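PDB 7O21: uncharacterized conserved, which edits peptidoglycan, probably as an L,D-carboxypeptidase of the YkuD family, and so helps to generate the curved cell shape of this predatory bacterium. Local coordinates for residues S40-I44 / V55-N59; S29-E35 / S250-Q256; R202-Q208 / Y242-H248; Y213-Y217 / W231-K236. All blocks are in the same frame, centred on the assembly; numbering follows the deposited sequence. Where two conformers were deposited one is given.

Interaction 1 (S40-I44 / V55-N59); sequences SRYVI and VFERN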
# COMPACT_ATOMS: atom_id res chain seq x y z
N SER A 40 -0.37 -12.04 13.71
CA SER A 40 0.86 -12.15 14.48
C SER A 40 0.52 -12.37 15.94
O SER A 40 -0.28 -11.63 16.52
CB SER A 40 1.70 -10.88 14.34
OG SER A 40 2.79 -10.88 15.26
N ARG A 41 1.11 -13.40 16.55
CA ARG A 41 0.88 -13.57 17.98
C ARG A 41 1.69 -12.61 18.83
O ARG A 41 1.47 -12.56 20.05
CB ARG A 41 1.12 -15.01 18.43
CG ARG A 41 2.52 -15.53 18.26
CD ARG A 41 2.51 -17.07 18.39
NE ARG A 41 3.84 -17.63 18.56
CZ ARG A 41 4.53 -18.25 17.60
NH1 ARG A 41 4.01 -18.42 16.39
NH2 ARG A 41 5.74 -18.72 17.87
N TYR A 42 2.59 -11.84 18.22
CA TYR A 42 3.42 -10.87 18.92
C TYR A 42 3.03 -9.44 18.54
O TYR A 42 2.65 -9.17 17.40
CB TYR A 42 4.91 -11.07 18.59
CG TYR A 42 5.41 -12.43 18.95
CD1 TYR A 42 5.53 -12.82 20.29
CD2 TYR A 42 5.70 -13.36 17.97
CE1 TYR A 42 5.99 -14.10 20.62
CE2 TYR A 42 6.15 -14.63 18.30
CZ TYR A 42 6.28 -14.99 19.61
OH TYR A 42 6.73 -16.26 19.92
N VAL A 43 3.20 -8.53 19.50
CA VAL A 43 3.01 -7.09 19.28
C VAL A 43 4.24 -6.39 19.85
O VAL A 43 4.66 -6.70 20.97
CB VAL A 43 1.75 -6.59 20.01
CG1 VAL A 43 1.73 -5.07 20.07
CG2 VAL A 43 0.49 -7.13 19.32
N ILE A 44 4.79 -5.44 19.11
CA ILE A 44 5.90 -4.62 19.59
C ILE A 44 5.34 -3.30 20.11
O ILE A 44 4.53 -2.66 19.42
CB ILE A 44 6.94 -4.39 18.48
CG1 ILE A 44 7.61 -5.72 18.10
CG2 ILE A 44 7.96 -3.35 18.95
CD1 ILE A 44 8.52 -5.61 16.90
N VAL A 55 8.17 -6.59 23.75
CA VAL A 55 7.45 -7.57 22.95
C VAL A 55 6.39 -8.21 23.82
O VAL A 55 6.69 -8.70 24.91
CB VAL A 55 8.39 -8.63 22.36
CG1 VAL A 55 7.61 -9.57 21.46
CG2 VAL A 55 9.52 -7.98 21.59
N PHE A 56 5.14 -8.18 23.36
CA PHE A 56 4.05 -8.86 24.03
C PHE A 56 3.58 -10.02 23.18
O PHE A 56 3.64 -9.98 21.94
CB PHE A 56 2.88 -7.90 24.29
CG PHE A 56 3.13 -6.94 25.41
CD1 PHE A 56 3.88 -5.79 25.20
CD2 PHE A 56 2.66 -7.21 26.69
CE1 PHE A 56 4.14 -4.91 26.23
CE2 PHE A 56 2.93 -6.33 27.74
CZ PHE A 56 3.66 -5.18 27.50
N GLU A 57 3.12 -11.08 23.84
CA GLU A 57 2.59 -12.26 23.18
C GLU A 57 1.18 -12.54 23.67
O GLU A 57 0.84 -12.30 24.84
CB GLU A 57 3.50 -13.51 23.39
CG GLU A 57 3.07 -14.71 22.54
CD GLU A 57 3.94 -15.94 22.70
OE1 GLU A 57 4.82 -15.94 23.59
OE2 GLU A 57 3.74 -16.90 21.92
N ARG A 58 0.37 -13.09 22.77
CA ARG A 58 -0.98 -13.51 23.13
C ARG A 58 -0.92 -14.68 24.11
O ARG A 58 -0.14 -15.62 23.95
CB ARG A 58 -1.71 -13.97 21.88
CG ARG A 58 -3.18 -14.28 22.13
CD ARG A 58 -3.82 -15.00 20.95
NE ARG A 58 -3.13 -16.27 20.66
CZ ARG A 58 -2.51 -16.56 19.52
NH1 ARG A 58 -2.49 -15.71 18.51
NH2 ARG A 58 -1.90 -17.74 19.38
N ASN A 59 -1.75 -14.62 25.13
CA ASN A 59 -1.95 -15.72 26.07
C ASN A 59 -3.46 -15.85 26.23
O ASN A 59 -4.05 -15.32 27.17
CB ASN A 59 -1.24 -15.42 27.39
CG ASN A 59 -1.53 -16.44 28.46
OD1 ASN A 59 -1.83 -17.59 28.17
ND2 ASN A 59 -1.44 -16.02 29.72
O HOH W 1 7.17 -16.88 22.29

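Interaction 2 (S29-E35 / S250-Q256); sequences SLLQISE and SQPYIVQ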
# COMPACT_ATOMS: atom_id res chain seq x y z
N SER A 29 -3.21 0.55 26.56
CA SER A 29 -3.63 0.73 25.18
C SER A 29 -3.64 -0.56 24.37
O SER A 29 -4.29 -0.60 23.31
CB SER A 29 -2.78 1.79 24.47
OG SER A 29 -2.91 3.06 25.11
N LEU A 30 -2.94 -1.60 24.81
CA LEU A 30 -2.93 -2.88 24.09
C LEU A 30 -3.86 -3.80 24.86
O LEU A 30 -3.47 -4.38 25.89
CB LEU A 30 -1.52 -3.45 24.01
CG LEU A 30 -1.43 -4.86 23.42
CD1 LEU A 30 -1.99 -4.92 22.00
CD2 LEU A 30 0.03 -5.34 23.43
N LEU A 31 -5.09 -3.93 24.38
CA LEU A 31 -6.11 -4.65 25.14
C LEU A 31 -6.23 -6.13 24.81
O LEU A 31 -6.57 -6.92 25.69
CB LEU A 31 -7.47 -3.95 25.01
CG LEU A 31 -7.50 -2.58 25.69
CD1 LEU A 31 -8.80 -1.86 25.38
CD2 LEU A 31 -7.31 -2.72 27.20
N GLN A 32 -5.97 -6.53 23.57
CA GLN A 32 -6.12 -7.94 23.20
C GLN A 32 -5.34 -8.18 21.91
O GLN A 32 -5.22 -7.28 21.08
CB GLN A 32 -7.60 -8.27 22.96
CG GLN A 32 -7.92 -9.77 22.97
CD GLN A 32 -9.41 -10.02 23.13
OE1 GLN A 32 -9.87 -10.42 24.20
NE2 GLN A 32 -10.16 -9.75 22.08
N ILE A 33 -4.79 -9.39 21.78
CA ILE A 33 -4.12 -9.84 20.56
C ILE A 33 -5.00 -10.88 19.89
O ILE A 33 -5.66 -11.68 20.57
CB ILE A 33 -2.71 -10.38 20.90
CG1 ILE A 33 -1.85 -9.23 21.43
CG2 ILE A 33 -2.03 -11.01 19.68
CD1 ILE A 33 -0.52 -9.66 22.02
N SER A 34 -5.08 -10.84 18.57
CA SER A 34 -6.02 -11.73 17.89
C SER A 34 -5.57 -13.18 18.02
O SER A 34 -4.38 -13.49 18.04
CB SER A 34 -6.15 -11.36 16.41
OG SER A 34 -6.82 -12.39 15.71
N GLU A 35 -6.56 -14.08 18.11
CA GLU A 35 -6.27 -15.52 18.13
C GLU A 35 -5.93 -16.06 16.74
O GLU A 35 -5.48 -17.22 16.63
CB GLU A 35 -7.46 -16.31 18.68
CG GLU A 35 -8.64 -16.33 17.72
CD GLU A 35 -9.85 -17.07 18.30
OE1 GLU A 35 -9.64 -18.08 18.99
OE2 GLU A 35 -10.99 -16.63 18.07
N SER A 250 -13.42 -13.78 14.80
CA SER A 250 -12.42 -14.37 15.67
C SER A 250 -12.02 -13.37 16.76
O SER A 250 -12.24 -12.16 16.65
CB SER A 250 -11.18 -14.77 14.87
OG SER A 250 -10.42 -13.63 14.48
N GLN A 251 -11.46 -13.89 17.83
CA GLN A 251 -11.00 -13.01 18.89
C GLN A 251 -10.11 -11.93 18.27
O GLN A 251 -9.11 -12.26 17.62
CB GLN A 251 -10.21 -13.80 19.93
CG GLN A 251 -9.55 -12.90 20.95
CD GLN A 251 -8.72 -13.71 21.90
OE1 GLN A 251 -9.23 -14.59 22.60
NE2 GLN A 251 -7.42 -13.42 21.94
N PRO A 252 -10.45 -10.65 18.43
CA PRO A 252 -9.75 -9.60 17.69
C PRO A 252 -8.53 -9.02 18.40
O PRO A 252 -8.37 -9.13 19.62
CB PRO A 252 -10.83 -8.50 17.59
CG PRO A 252 -11.59 -8.66 18.86
CD PRO A 252 -11.68 -10.15 19.07
N TYR A 253 -7.64 -8.43 17.59
CA TYR A 253 -6.74 -7.40 18.10
C TYR A 253 -7.60 -6.22 18.52
O TYR A 253 -8.54 -5.83 17.81
CB TYR A 253 -5.82 -6.84 17.00
CG TYR A 253 -4.63 -7.64 16.50
CD1 TYR A 253 -3.48 -7.82 17.27
CD2 TYR A 253 -4.63 -8.14 15.21
CE1 TYR A 253 -2.38 -8.52 16.76
CE2 TYR A 253 -3.56 -8.83 14.71
CZ TYR A 253 -2.43 -9.01 15.47
OH TYR A 253 -1.39 -9.73 14.92
N ILE A 254 -7.27 -5.62 19.66
CA ILE A 254 -7.91 -4.39 20.11
C ILE A 254 -6.83 -3.47 20.65
O ILE A 254 -6.13 -3.83 21.61
CB ILE A 254 -8.98 -4.63 21.19
CG1 ILE A 254 -9.99 -5.66 20.71
CG2 ILE A 254 -9.67 -3.30 21.55
CD1 ILE A 254 -11.03 -6.07 21.77
N VAL A 255 -6.67 -2.31 20.03
CA VAL A 255 -5.77 -1.26 20.50
C VAL A 255 -6.57 0.02 20.64
O VAL A 255 -7.28 0.43 19.72
CB VAL A 255 -4.60 -1.05 19.52
CG1 VAL A 255 -3.66 0.03 20.05
CG2 VAL A 255 -3.83 -2.35 19.37
N GLN A 256 -6.44 0.67 21.80
CA GLN A 256 -7.12 1.94 22.05
C GLN A 256 -6.10 2.90 22.64
O GLN A 256 -5.61 2.68 23.75
CB GLN A 256 -8.28 1.74 23.02
CG GLN A 256 -9.35 2.82 22.89
CD GLN A 256 -8.92 4.16 23.45
OE1 GLN A 256 -8.73 5.14 22.71
NE2 GLN A 256 -8.76 4.21 24.76

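Interaction 3 (R202-Q208 / Y242-H248); sequences RQAWENQ and YEYIKVH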
# COMPACT_ATOMS: atom_id res chain seq x y z
N ARG A 202 -21.35 -6.08 16.36
CA ARG A 202 -21.56 -7.34 15.64
C ARG A 202 -23.02 -7.78 15.72
O ARG A 202 -23.61 -8.19 14.71
CB ARG A 202 -20.66 -8.44 16.20
CG ARG A 202 -20.66 -9.73 15.35
CD ARG A 202 -20.24 -10.95 16.14
NE ARG A 202 -21.16 -11.21 17.25
CZ ARG A 202 -22.33 -11.82 17.12
NH1 ARG A 202 -22.73 -12.24 15.92
NH2 ARG A 202 -23.10 -12.01 18.18
N GLN A 203 -23.62 -7.71 16.91
CA GLN A 203 -25.01 -8.13 17.07
C GLN A 203 -25.95 -7.24 16.27
O GLN A 203 -26.90 -7.75 15.64
CB GLN A 203 -25.40 -8.12 18.55
CG GLN A 203 -24.91 -9.32 19.35
CD GLN A 203 -25.27 -9.23 20.83
OE1 GLN A 203 -26.03 -8.35 21.24
NE2 GLN A 203 -24.73 -10.13 21.63
N ALA A 204 -25.71 -5.93 16.25
CA ALA A 204 -26.58 -5.03 15.51
C ALA A 204 -26.52 -5.32 14.01
O ALA A 204 -27.54 -5.36 13.33
CB ALA A 204 -26.23 -3.57 15.79
N TRP A 205 -25.31 -5.55 13.50
CA TRP A 205 -25.15 -5.93 12.11
C TRP A 205 -25.86 -7.25 11.83
O TRP A 205 -26.67 -7.36 10.90
CB TRP A 205 -23.66 -6.00 11.80
CG TRP A 205 -23.32 -6.30 10.37
CD1 TRP A 205 -24.18 -6.31 9.31
CD2 TRP A 205 -22.03 -6.62 9.85
NE1 TRP A 205 -23.50 -6.63 8.16
CE2 TRP A 205 -22.18 -6.82 8.46
CE3 TRP A 205 -20.76 -6.77 10.42
CZ2 TRP A 205 -21.11 -7.16 7.64
CZ3 TRP A 205 -19.70 -7.11 9.60
CH2 TRP A 205 -19.88 -7.29 8.22
N GLU A 206 -25.58 -8.28 12.65
CA GLU A 206 -26.17 -9.59 12.42
C GLU A 206 -27.69 -9.56 12.49
O GLU A 206 -28.37 -10.23 11.70
CB GLU A 206 -25.60 -10.61 13.42
CG GLU A 206 -26.12 -12.02 13.21
CD GLU A 206 -25.41 -13.02 14.10
OE1 GLU A 206 -25.78 -13.11 15.29
OE2 GLU A 206 -24.47 -13.69 13.63
N ASN A 207 -28.25 -8.82 13.45
CA ASN A 207 -29.70 -8.64 13.53
C ASN A 207 -30.22 -7.78 12.40
O ASN A 207 -31.44 -7.67 12.24
CB ASN A 207 -30.06 -7.96 14.85
CG ASN A 207 -30.02 -8.89 16.02
OD1 ASN A 207 -30.23 -10.10 15.89
ND2 ASN A 207 -29.76 -8.34 17.20
N GLN A 208 -29.33 -7.18 11.61
CA GLN A 208 -29.72 -6.18 10.61
C GLN A 208 -30.67 -5.15 11.21
O GLN A 208 -31.69 -4.78 10.62
CB GLN A 208 -30.24 -6.85 9.34
CG GLN A 208 -29.22 -7.84 8.80
CD GLN A 208 -29.55 -8.35 7.42
OE1 GLN A 208 -29.10 -7.81 6.41
NE2 GLN A 208 -30.35 -9.41 7.37
N TYR A 242 -31.98 -10.49 1.80
CA TYR A 242 -31.50 -11.63 2.58
C TYR A 242 -31.89 -11.38 4.02
O TYR A 242 -31.22 -10.61 4.72
CB TYR A 242 -29.99 -11.79 2.42
CG TYR A 242 -29.58 -11.96 0.98
CD1 TYR A 242 -30.21 -12.89 0.17
CD2 TYR A 242 -28.60 -11.15 0.42
CE1 TYR A 242 -29.85 -13.04 -1.15
CE2 TYR A 242 -28.23 -11.29 -0.91
CZ TYR A 242 -28.86 -12.24 -1.69
OH TYR A 242 -28.51 -12.39 -3.01
N GLU A 243 -32.97 -12.04 4.46
CA GLU A 243 -33.58 -11.72 5.74
C GLU A 243 -32.66 -12.06 6.92
O GLU A 243 -32.59 -11.30 7.89
CB GLU A 243 -34.91 -12.46 5.88
CG GLU A 243 -35.75 -11.99 7.06
CD GLU A 243 -37.14 -12.61 7.06
OE1 GLU A 243 -38.12 -11.87 6.81
OE2 GLU A 243 -37.26 -13.82 7.33
N TYR A 244 -31.98 -13.20 6.86
CA TYR A 244 -31.17 -13.66 7.97
C TYR A 244 -29.72 -13.82 7.54
O TYR A 244 -29.44 -14.46 6.52
CB TYR A 244 -31.69 -14.99 8.53
CG TYR A 244 -33.07 -14.89 9.14
CD1 TYR A 244 -33.27 -14.26 10.37
CD2 TYR A 244 -34.18 -15.40 8.49
CE1 TYR A 244 -34.53 -14.16 10.93
CE2 TYR A 244 -35.44 -15.31 9.04
CZ TYR A 244 -35.61 -14.69 10.26
OH TYR A 244 -36.88 -14.60 10.80
N ILE A 245 -28.82 -13.22 8.31
CA ILE A 245 -27.38 -13.36 8.08
C ILE A 245 -26.71 -13.77 9.38
O ILE A 245 -27.28 -13.68 10.47
CB ILE A 245 -26.74 -12.07 7.51
CG1 ILE A 245 -26.85 -10.92 8.52
CG2 ILE A 245 -27.38 -11.70 6.17
CD1 ILE A 245 -25.98 -9.71 8.16
N LYS A 246 -25.48 -14.26 9.24
CA LYS A 246 -24.64 -14.65 10.36
C LYS A 246 -23.31 -13.93 10.22
O LYS A 246 -22.71 -13.94 9.14
CB LYS A 246 -24.37 -16.16 10.33
CG LYS A 246 -25.55 -17.04 10.75
CD LYS A 246 -25.47 -18.39 10.06
CE LYS A 246 -25.29 -19.54 11.04
NZ LYS A 246 -23.85 -19.81 11.32
N VAL A 247 -22.85 -13.29 11.30
CA VAL A 247 -21.55 -12.62 11.32
C VAL A 247 -20.78 -13.17 12.51
O VAL A 247 -21.21 -13.03 13.66
CB VAL A 247 -21.68 -11.09 11.43
CG1 VAL A 247 -20.28 -10.45 11.39
CG2 VAL A 247 -22.58 -10.55 10.34
N HIS A 248 -19.64 -13.80 12.24
CA HIS A 248 -18.79 -14.35 13.29
C HIS A 248 -17.41 -13.73 13.19
O HIS A 248 -16.86 -13.58 12.10
CB HIS A 248 -18.72 -15.87 13.17
CG HIS A 248 -20.02 -16.56 13.46
ND1 HIS A 248 -20.53 -17.56 12.67
CD2 HIS A 248 -20.92 -16.37 14.45
CE1 HIS A 248 -21.69 -17.96 13.16
NE2 HIS A 248 -21.95 -17.26 14.24
O HOH W 2 -30.17 -11.18 10.00
O HOH W 3 -28.57 -9.34 4.13

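Interaction 4 (Y213-Y217 / W231-K236); sequences YQTFY and WMSHKK. With EDO (1,2-ethanediol), chain M.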
# COMPACT_ATOMS: atom_id res chain seq x y z
N TYR A 213 -27.37 -0.30 14.19
CA TYR A 213 -26.10 -0.40 13.49
C TYR A 213 -25.57 0.98 13.10
O TYR A 213 -24.36 1.25 13.24
CB TYR A 213 -26.31 -1.28 12.26
CG TYR A 213 -25.15 -1.43 11.31
CD1 TYR A 213 -24.15 -2.37 11.54
CD2 TYR A 213 -25.10 -0.70 10.13
CE1 TYR A 213 -23.12 -2.54 10.63
CE2 TYR A 213 -24.08 -0.87 9.23
CZ TYR A 213 -23.09 -1.79 9.48
OH TYR A 213 -22.09 -1.96 8.57
N GLN A 214 -26.45 1.87 12.62
CA GLN A 214 -26.02 3.19 12.19
C GLN A 214 -25.35 3.98 13.31
O GLN A 214 -24.46 4.80 13.03
CB GLN A 214 -27.21 4.00 11.67
CG GLN A 214 -27.66 3.66 10.27
CD GLN A 214 -28.80 4.55 9.80
OE1 GLN A 214 -29.46 5.21 10.61
NE2 GLN A 214 -29.04 4.58 8.50
N THR A 215 -25.75 3.76 14.57
CA THR A 215 -25.19 4.55 15.66
C THR A 215 -23.70 4.32 15.83
O THR A 215 -23.04 5.11 16.52
CB THR A 215 -25.89 4.27 17.00
OG1 THR A 215 -25.67 2.92 17.41
CG2 THR A 215 -27.40 4.56 16.93
N PHE A 216 -23.16 3.25 15.25
CA PHE A 216 -21.74 2.95 15.39
C PHE A 216 -20.86 3.69 14.40
O PHE A 216 -19.63 3.58 14.51
CB PHE A 216 -21.51 1.44 15.24
CG PHE A 216 -22.04 0.63 16.38
CD1 PHE A 216 -21.27 0.41 17.51
CD2 PHE A 216 -23.32 0.09 16.34
CE1 PHE A 216 -21.75 -0.33 18.57
CE2 PHE A 216 -23.81 -0.66 17.39
CZ PHE A 216 -23.04 -0.86 18.51
N TYR A 217 -21.43 4.44 13.46
CA TYR A 217 -20.70 5.00 12.33
C TYR A 217 -20.68 6.52 12.37
O TYR A 217 -21.70 7.16 12.65
CB TYR A 217 -21.29 4.51 10.99
CG TYR A 217 -20.97 3.05 10.78
CD1 TYR A 217 -21.73 2.07 11.40
CD2 TYR A 217 -19.88 2.66 10.03
CE1 TYR A 217 -21.43 0.73 11.26
CE2 TYR A 217 -19.57 1.32 9.88
CZ TYR A 217 -20.35 0.37 10.48
OH TYR A 217 -20.03 -0.97 10.36
N TRP A 231 -22.95 3.41 2.03
CA TRP A 231 -22.74 2.23 2.88
C TRP A 231 -24.05 1.80 3.52
O TRP A 231 -24.44 0.62 3.45
CB TRP A 231 -21.71 2.58 3.95
CG TRP A 231 -21.32 1.47 4.91
CD1 TRP A 231 -21.89 1.17 6.12
CD2 TRP A 231 -20.24 0.56 4.74
NE1 TRP A 231 -21.24 0.10 6.70
CE2 TRP A 231 -20.21 -0.28 5.87
CE3 TRP A 231 -19.28 0.37 3.74
CZ2 TRP A 231 -19.28 -1.30 6.02
CZ3 TRP A 231 -18.34 -0.64 3.89
CH2 TRP A 231 -18.35 -1.46 5.02
N MET A 232 -24.76 2.74 4.14
CA MET A 232 -26.03 2.42 4.78
C MET A 232 -27.07 1.96 3.75
O MET A 232 -27.83 1.02 4.01
CB MET A 232 -26.53 3.59 5.62
CG MET A 232 -25.62 3.95 6.80
SD MET A 232 -25.21 2.51 7.79
CE MET A 232 -23.93 3.21 8.83
N SER A 233 -27.11 2.60 2.58
CA SER A 233 -28.07 2.18 1.55
C SER A 233 -27.80 0.75 1.11
O SER A 233 -28.73 -0.04 0.92
CB SER A 233 -28.01 3.13 0.35
OG SER A 233 -28.42 4.43 0.70
N HIS A 234 -26.53 0.40 0.94
CA HIS A 234 -26.19 -0.96 0.55
C HIS A 234 -26.60 -1.95 1.63
O HIS A 234 -27.18 -3.01 1.33
CB HIS A 234 -24.69 -1.00 0.27
CG HIS A 234 -24.18 -2.34 -0.14
ND1 HIS A 234 -24.74 -3.07 -1.17
CD2 HIS A 234 -23.12 -3.06 0.30
CE1 HIS A 234 -24.05 -4.19 -1.32
NE2 HIS A 234 -23.07 -4.21 -0.44
N LYS A 235 -26.36 -1.62 2.90
CA LYS A 235 -26.77 -2.51 3.98
C LYS A 235 -28.28 -2.68 4.01
O LYS A 235 -28.78 -3.79 4.26
CB LYS A 235 -26.26 -1.98 5.31
CG LYS A 235 -24.75 -2.02 5.42
CD LYS A 235 -24.26 -3.46 5.51
CE LYS A 235 -22.79 -3.54 5.89
NZ LYS A 235 -21.91 -3.59 4.70
N LYS A 236 -29.02 -1.60 3.76
CA LYS A 236 -30.48 -1.72 3.74
C LYS A 236 -30.94 -2.55 2.55
O LYS A 236 -31.89 -3.35 2.67
CB LYS A 236 -31.11 -0.32 3.70
CG LYS A 236 -30.94 0.50 4.96
CD LYS A 236 -31.38 1.94 4.73
CE LYS A 236 -31.45 2.73 6.03
NZ LYS A 236 -31.61 4.19 5.76
C1 EDO M . -21.39 -7.13 2.46
O1 EDO M . -20.47 -6.09 2.81
C2 EDO M . -22.07 -7.61 3.74
O2 EDO M . -22.63 -6.46 4.38
O HOH W 4 -29.37 6.30 6.75

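Interaction 1 (S40-I44 / V55-N59)
The beta hairpin of strands 42-47 and 52-59, in the L,D-transpeptidase (YkuD) catalytic domain, is laced together where Val43 meets Phe56 as an antiparallel hydrogen-bonded pair. Val43 N donates to Phe56 O at 2.9 Å, and Phe56 N returns an almost straight bond to Val43 O, 178° at the hydrogen. Two residue pairs further on, Arg58 N reaches Arg41 O at 3.0 Å and extends the ladder into the loop before strand 42-47.

Tyr42 and Glu57 form the non-hydrogen-bonded pair between these rungs, and their side chains run side by side in the same direction. The extended glutamate lies along one flank of the phenol, with Glu57 CD 3.5 Å from Tyr42 CE1 and the carboxylate turned 41° from the ring. Water 1 lies close to Tyr42 OH and donates a hydrogen bond to Glu57 OE1. Arg41 leaves its backbone with CG lodged between N and the carbonyl carbon (chi1 63°), which lays CG over a face of the Tyr42 ring and carries NE to within 3.4 Å of Glu57 OE2, a weak salt bridge. Arg58 NH1 passes Arg41 CB at 3.7 Å and is bonded to Ser34 O.

The carboxylate thus divides its work between a water and a guanidinium; the pull of Arg41 probably favours its charged form, while the backbone bonds supply the firmer link.

Interaction 2 (S29-E35 / S250-Q256)
Gln32 and Gln251 lay their side-chain amides one over the other, the planes 28° apart, and each amide nitrogen takes a backbone carbonyl of the opposite segment. Gln32 NE2 meets a lone pair of Pro252 O at 3.1 Å, while Gln251 NE2 approaches Ile33 O at 2.8 Å, almost end-on to the carbonyl. Both acceptors lie in the plane of the amide that binds them, so each bond fixes the turn of its amide.

Next to this exchange, Gln251 is held through its own backbone. Its N points at Glu35 OE2, 2.8 Å away on the anti side of the carboxylate but tilted from its plane, and its O accepts from both Ser34 OG and Glu35 N. With CG between N and the carbonyl carbon (chi1 71°), the otherwise extended Glu35 chain carries OE2 to Gln251 N.

Towards the other end the segments become a true antiparallel ladder with a classic beta bulge: Leu31 and Gln32 both face Ile254. Ile254 O takes Leu31 N at 3.0 Å and Gln32 N more weakly, Ile254 N donates to Gln32 O, and Gln256 N closes the ladder on Ser29 O at 2.9 Å.

A second shell positions the glutamines: Arg191 binds Gln32 OE1, and Gly60 O accepts from Gln251 NE2. Strand 30-32 is thereby added at the edge of the antiparallel sheet of the NTF2-like domain, beside strand 246-257. Leu31 and Ile254 pack on Leu194 of helix 184-206, whereas Leu30 and Val255 meet Leu174 of strand 172-176.

Interaction 3 (R202-Q208 / Y242-H248)
Gln208 and Tyr242 begin the seam between helix 184-206 and the approach to strand 246-257, in the NTF2-like domain where this helix packs against the sheet. Gln208, with positive phi, ends the helix in a Schellman motif, and its NE2 gives Tyr242 O a nearly straight bond of 3.0 Å in the plane of its own amide. Water 3 lies within hydrogen-bonding distance of Gln208 OE1 and of the same carbonyl.

Further along, Ile245 turns its CD1 methyl in among Trp205 O, the indole and Gln208 CG, the last at 3.8 Å. Its N binds water 2, which also donates to Glu206 O near the end of the helix and accepts from Gln208 NE2. The backbone of Lys246 passes Glu206 and leads to Val247, whose two methyls cover the indole of Trp205. CG2 stands over the six-membered ring, 4.2 Å from its centroid, and CG1 touches CE3 at 3.8 Å.

Both backbone polar atoms of Val247, N and O, are gripped from the helix. Glu206 OE2 takes Val247 N through its anti lone pair at 2.9 Å, while Arg202, salt-bridged to Glu206, places NH1 2.8 Å from Val247 O.

Interaction 4 (Y213-Y217 / W231-K236)
Gln214 and Met232 bring the two backbones nearest, their CA atoms 7.4 Å apart. The first segment runs from helix 210-214 into a type I beta turn from Gln214 to Tyr217, closed by Tyr217 N on Gln214 O; the second is regular helix throughout.

Met232 takes the largest share of the contact between them. Bent at chi2 (-50°), its chain slips between three residues: SD lies at the edge of the Tyr213 ring, 3.8 Å from CE2, and 3.7 Å from Gln214 CG, while the CE methyl presses on Tyr217 CG at 3.5 Å. Both tyrosines make Met-aromatic contacts, one ring offering its edge and the other, at longer range, its face.

Beside the thioether, Trp231 NE1 donates to Tyr213 OH at 2.9 Å, with the oxygen tilted 19° from the indole plane. Lys235 folds back so that CE comes 3.2 Å from the same Tyr213 OH and NZ sits above the rim of the indole. That ammonium binds O2 of an ethanediol, probably from the crystallisation liquor, at 3.0 Å.

Around this core, Tyr213 meets Trp205 of helix 184-206, and Phe221 packs against both Tyr217 and Trp231. Tyr217 OH is held by Glu296 of strand 290-300 and by Trp201. From helix 228-241, Lys235 touches Trp205 and Trp231 touches Glu296, placing the contact between helix 184-206 and strand 290-300.

From the N terminus, residues 29-35 open the longest loop of the set, which closes only when 250-256 arrives in interaction 2. Interaction 1 opens and closes early within it, joining neighbouring strands of the catalytic domain. Much later, 202-208 begins interaction 3, and before its partner 242-248 appears, 213-217 and 231-236 have completed interaction 4. Thus interaction 4 lies within 3, and 1 and 3 follow one another inside 2, without any crossing. Interaction 2 joins an N-terminal strand to the NTF2-like sheet and touches interaction 1 through Ser40 and Tyr253. Interactions 3 and 4 share the packing of Trp205 on Tyr213 at the far end of the NTF2-like domain.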